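Local coordinates for protein zinc transport transcriptional regulator (Lactococcus lactis subsp. lactis, PDB 5YHY) that probably binds DNA as a zinc-responsive transcriptional regulator of the MarR family, built around a winged helix-turn-helix, at residues T39-L44 with A71-L75. The protein carries 1 engineered substitution. Residues are numbered along the deposited sequence; the frame is centred on the assembly and turned at random.
Sequences TQEHIL and ALKKL. With ZN (zinc ion), chain B.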
ATOM      1  N   THR A  39      -7.387  -8.734 -13.137  1.00 23.22           N
ATOM      2  CA  THR A  39      -8.545  -9.431 -13.683  1.00 21.04           C
ATOM      3  C   THR A  39      -8.105 -10.371 -14.812  1.00 18.84           C
ATOM      4  O   THR A  39      -8.545 -11.515 -14.887  1.00 19.62           O
ATOM      5  CB  THR A  39      -9.624  -8.457 -14.193  1.00 24.08           C
ATOM      6  OG1 THR A  39     -10.166  -7.733 -13.082  1.00 25.89           O
ATOM      7  CG2 THR A  39     -10.746  -9.208 -14.882  1.00 23.23           C
ATOM      8  N   GLN A  40      -7.230  -9.884 -15.681  1.00 21.13           N
ATOM      9  CA  GLN A  40      -6.733 -10.717 -16.765  1.00 20.22           C
ATOM     10  C   GLN A  40      -6.011 -11.956 -16.230  1.00 19.99           C
ATOM     11  O   GLN A  40      -6.245 -13.066 -16.711  1.00 18.87           O
ATOM     12  CB  GLN A  40      -5.829  -9.894 -17.691  1.00 21.79           C
ATOM     13  CG  GLN A  40      -6.627  -8.838 -18.444  1.00 21.90           C
ATOM     14  CD  GLN A  40      -5.789  -7.681 -18.949  1.00 27.17           C
ATOM     15  OE1 GLN A  40      -4.562  -7.749 -18.984  1.00 26.59           O
ATOM     16  NE2 GLN A  40      -6.463  -6.603 -19.346  1.00 27.07           N
ATOM     17  N   GLU A  41      -5.161 -11.765 -15.220  1.00 20.36           N
ATOM     18  CA  GLU A  41      -4.428 -12.880 -14.631  1.00 20.79           C
ATOM     19  C   GLU A  41      -5.400 -13.880 -14.026  1.00 19.78           C
ATOM     20  O   GLU A  41      -5.201 -15.090 -14.109  1.00 19.79           O
ATOM     21  CB  GLU A  41      -3.471 -12.391 -13.534  1.00 23.24           C
ATOM     22  CG  GLU A  41      -2.372 -11.453 -14.003  1.00 25.27           C
ATOM     23  CD  GLU A  41      -1.093 -12.174 -14.380  1.00 28.26           C
ATOM     24  OE1 GLU A  41      -1.130 -13.396 -14.618  1.00 28.27           O
ATOM     25  OE2 GLU A  41      -0.038 -11.505 -14.440  1.00 31.06           O
ATOM     26  N   HIS A  42      -6.460 -13.372 -13.406  1.00 18.32           N
ATOM     27  CA  HIS A  42      -7.399 -14.251 -12.728  1.00 17.04           C
ATOM     28  C   HIS A  42      -8.291 -15.024 -13.687  1.00 18.48           C
ATOM     29  O   HIS A  42      -8.666 -16.153 -13.398  1.00 18.86           O
ATOM     30  CB  HIS A  42      -8.193 -13.480 -11.682  1.00 17.82           C
ATOM     31  CG  HIS A  42      -7.320 -12.888 -10.629  1.00 21.93           C
ATOM     32  ND1 HIS A  42      -7.770 -11.947  -9.730  1.00 22.49           N
ATOM     33  CD2 HIS A  42      -6.010 -13.085 -10.343  1.00 22.54           C
ATOM     34  CE1 HIS A  42      -6.781 -11.596  -8.929  1.00 25.46           C
ATOM     35  NE2 HIS A  42      -5.699 -12.269  -9.284  1.00 21.25           N
ATOM     36  N   ILE A  43      -8.592 -14.435 -14.841  1.00 18.78           N
ATOM     37  CA  ILE A  43      -9.284 -15.192 -15.869  1.00 20.40           C
ATOM     38  C   ILE A  43      -8.419 -16.366 -16.314  1.00 18.33           C
ATOM     39  O   ILE A  43      -8.905 -17.488 -16.447  1.00 18.94           O
ATOM     40  CB  ILE A  43      -9.666 -14.303 -17.060  1.00 17.74           C
ATOM     41  CG1 ILE A  43     -10.791 -13.345 -16.628  1.00 20.45           C
ATOM     42  CG2 ILE A  43     -10.105 -15.164 -18.260  1.00 19.40           C
ATOM     43  CD1 ILE A  43     -11.270 -12.434 -17.727  1.00 23.00           C
ATOM     44  N   LEU A  44      -7.128 -16.122 -16.503  1.00 20.13           N
ATOM     45  CA  LEU A  44      -6.242 -17.200 -16.931  1.00 20.65           C
ATOM     46  C   LEU A  44      -6.190 -18.321 -15.896  1.00 18.86           C
ATOM     47  O   LEU A  44      -6.243 -19.495 -16.251  1.00 19.84           O
ATOM     48  CB  LEU A  44      -4.843 -16.680 -17.241  1.00 21.24           C
ATOM     49  CG  LEU A  44      -4.722 -15.694 -18.398  1.00 18.53           C
ATOM     50  CD1 LEU A  44      -3.255 -15.367 -18.582  1.00 20.69           C
ATOM     51  CD2 LEU A  44      -5.296 -16.265 -19.689  1.00 19.62           C
ATOM     52  N   ALA A  71     -11.512  -7.642 -20.302  1.00 22.76           N
ATOM     53  CA  ALA A  71     -10.361  -8.493 -20.029  1.00 21.34           C
ATOM     54  C   ALA A  71     -10.188  -9.562 -21.097  1.00 21.86           C
ATOM     55  O   ALA A  71      -9.063  -9.860 -21.505  1.00 22.34           O
ATOM     56  CB  ALA A  71     -10.485  -9.129 -18.652  1.00 21.82           C
ATOM     57  N   LEU A  72     -11.292 -10.150 -21.545  1.00 21.65           N
ATOM     58  CA  LEU A  72     -11.211 -11.204 -22.551  1.00 19.89           C
ATOM     59  C   LEU A  72     -10.682 -10.634 -23.859  1.00 22.46           C
ATOM     60  O   LEU A  72      -9.905 -11.285 -24.565  1.00 22.67           O
ATOM     61  CB  LEU A  72     -12.581 -11.839 -22.782  1.00 21.99           C
ATOM     62  CG  LEU A  72     -13.125 -12.746 -21.676  1.00 20.11           C
ATOM     63  CD1 LEU A  72     -14.545 -13.166 -22.023  1.00 18.99           C
ATOM     64  CD2 LEU A  72     -12.250 -13.971 -21.490  1.00 21.81           C
ATOM     65  N   LYS A  73     -11.114  -9.422 -24.192  1.00 21.11           N
ATOM     66  CA  LYS A  73     -10.693  -8.807 -25.444  1.00 23.74           C
ATOM     67  C   LYS A  73      -9.177  -8.676 -25.449  1.00 25.54           C
ATOM     68  O   LYS A  73      -8.516  -9.029 -26.420  1.00 25.29           O
ATOM     69  CB  LYS A  73     -11.343  -7.438 -25.624  1.00 27.68           C
ATOM     70  CG  LYS A  73     -10.959  -6.738 -26.922  1.00 33.00           C
ATOM     71  CD  LYS A  73     -11.784  -5.472 -27.119  1.00 38.56           C
ATOM     72  CE  LYS A  73     -11.344  -4.708 -28.361  1.00 46.94           C
ATOM     73  NZ  LYS A  73     -10.025  -4.048 -28.158  1.00 47.94           N
ATOM     74  N   LYS A  74      -8.627  -8.168 -24.353  1.00 24.06           N
ATOM     75  CA  LYS A  74      -7.183  -7.991 -24.247  1.00 25.63           C
ATOM     76  C   LYS A  74      -6.430  -9.318 -24.248  1.00 25.07           C
ATOM     77  O   LYS A  74      -5.399  -9.448 -24.907  1.00 25.00           O
ATOM     78  CB  LYS A  74      -6.826  -7.191 -22.996  1.00 28.14           C
ATOM     79  CG  LYS A  74      -5.334  -6.902 -22.868  1.00 33.82           C
ATOM     80  CD  LYS A  74      -4.846  -6.043 -24.027  1.00 38.26           C
ATOM     81  CE  LYS A  74      -3.423  -5.557 -23.795  1.00 43.04           C
ATOM     82  NZ  LYS A  74      -2.996  -4.573 -24.827  1.00 47.63           N
ATOM     83  N   LEU A  75      -6.930 -10.304 -23.508  1.00 21.45           N
ATOM     84  CA  LEU A  75      -6.282 -11.610 -23.477  1.00 21.62           C
ATOM     85  C   LEU A  75      -6.278 -12.276 -24.851  1.00 22.64           C
ATOM     86  O   LEU A  75      -5.298 -12.921 -25.242  1.00 22.98           O
ATOM     87  CB  LEU A  75      -6.960 -12.529 -22.464  1.00 21.50           C
ATOM     88  CG  LEU A  75      -6.719 -12.140 -21.008  1.00 21.94           C
ATOM     89  CD1 LEU A  75      -7.636 -12.967 -20.121  1.00 20.43           C
ATOM     90  CD2 LEU A  75      -5.253 -12.364 -20.641  1.00 23.48           C
TER
HETATM   91 ZN    ZN B 201      -3.762 -12.290  -8.657  1.00 22.57          ZN
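Gln40 reaches from helix 38-49 across to helix 65-77, its chain passing from Leu75 to Ala71 and ending on Lys74. CB lies 3.9 Å from Leu75 CD2; CG, held beside the backbone N (chi1 -68°), packs against Ala71 CB. CD and OE1 rest by Lys74 CG, both at 4.0 Å, and NE2 lies 3.7 Å from Lys74 CB and CG, while OE1 accepts a hydrogen bond from Thr37 N. Glutamine suits this buried place: its methylenes pack like hydrocarbon and its oxygen satisfies a backbone N-H. Cut back to an alanine, this position would probably lose the acceptor for Thr37 N and leave a gap between Ala71 and Lys74. Lys74 lends methylenes at the border, its bent chain leading away. Small Ala71 CB takes Ile43 CD1 at 3.5 Å, with Thr39 CG2 alongside. Forked Leu75 sends CD1 to Ile43 CG2 (3.8 Å) and CD2 to Leu44 CD2. His42 binds zinc with Glu24, His108 and His112. The axes of 39-44 and 71-75 cross at -78°, seating 65-77, probably the recognition helix as in MarR relatives, on helix 38-49; Ile43 and Leu72 also touch its helix-turn-helix partner 54-61, Leu44 packs on helix 102-123, and Leu44, Leu72 and Leu75 converge on Ile81 of wing strand 81-85.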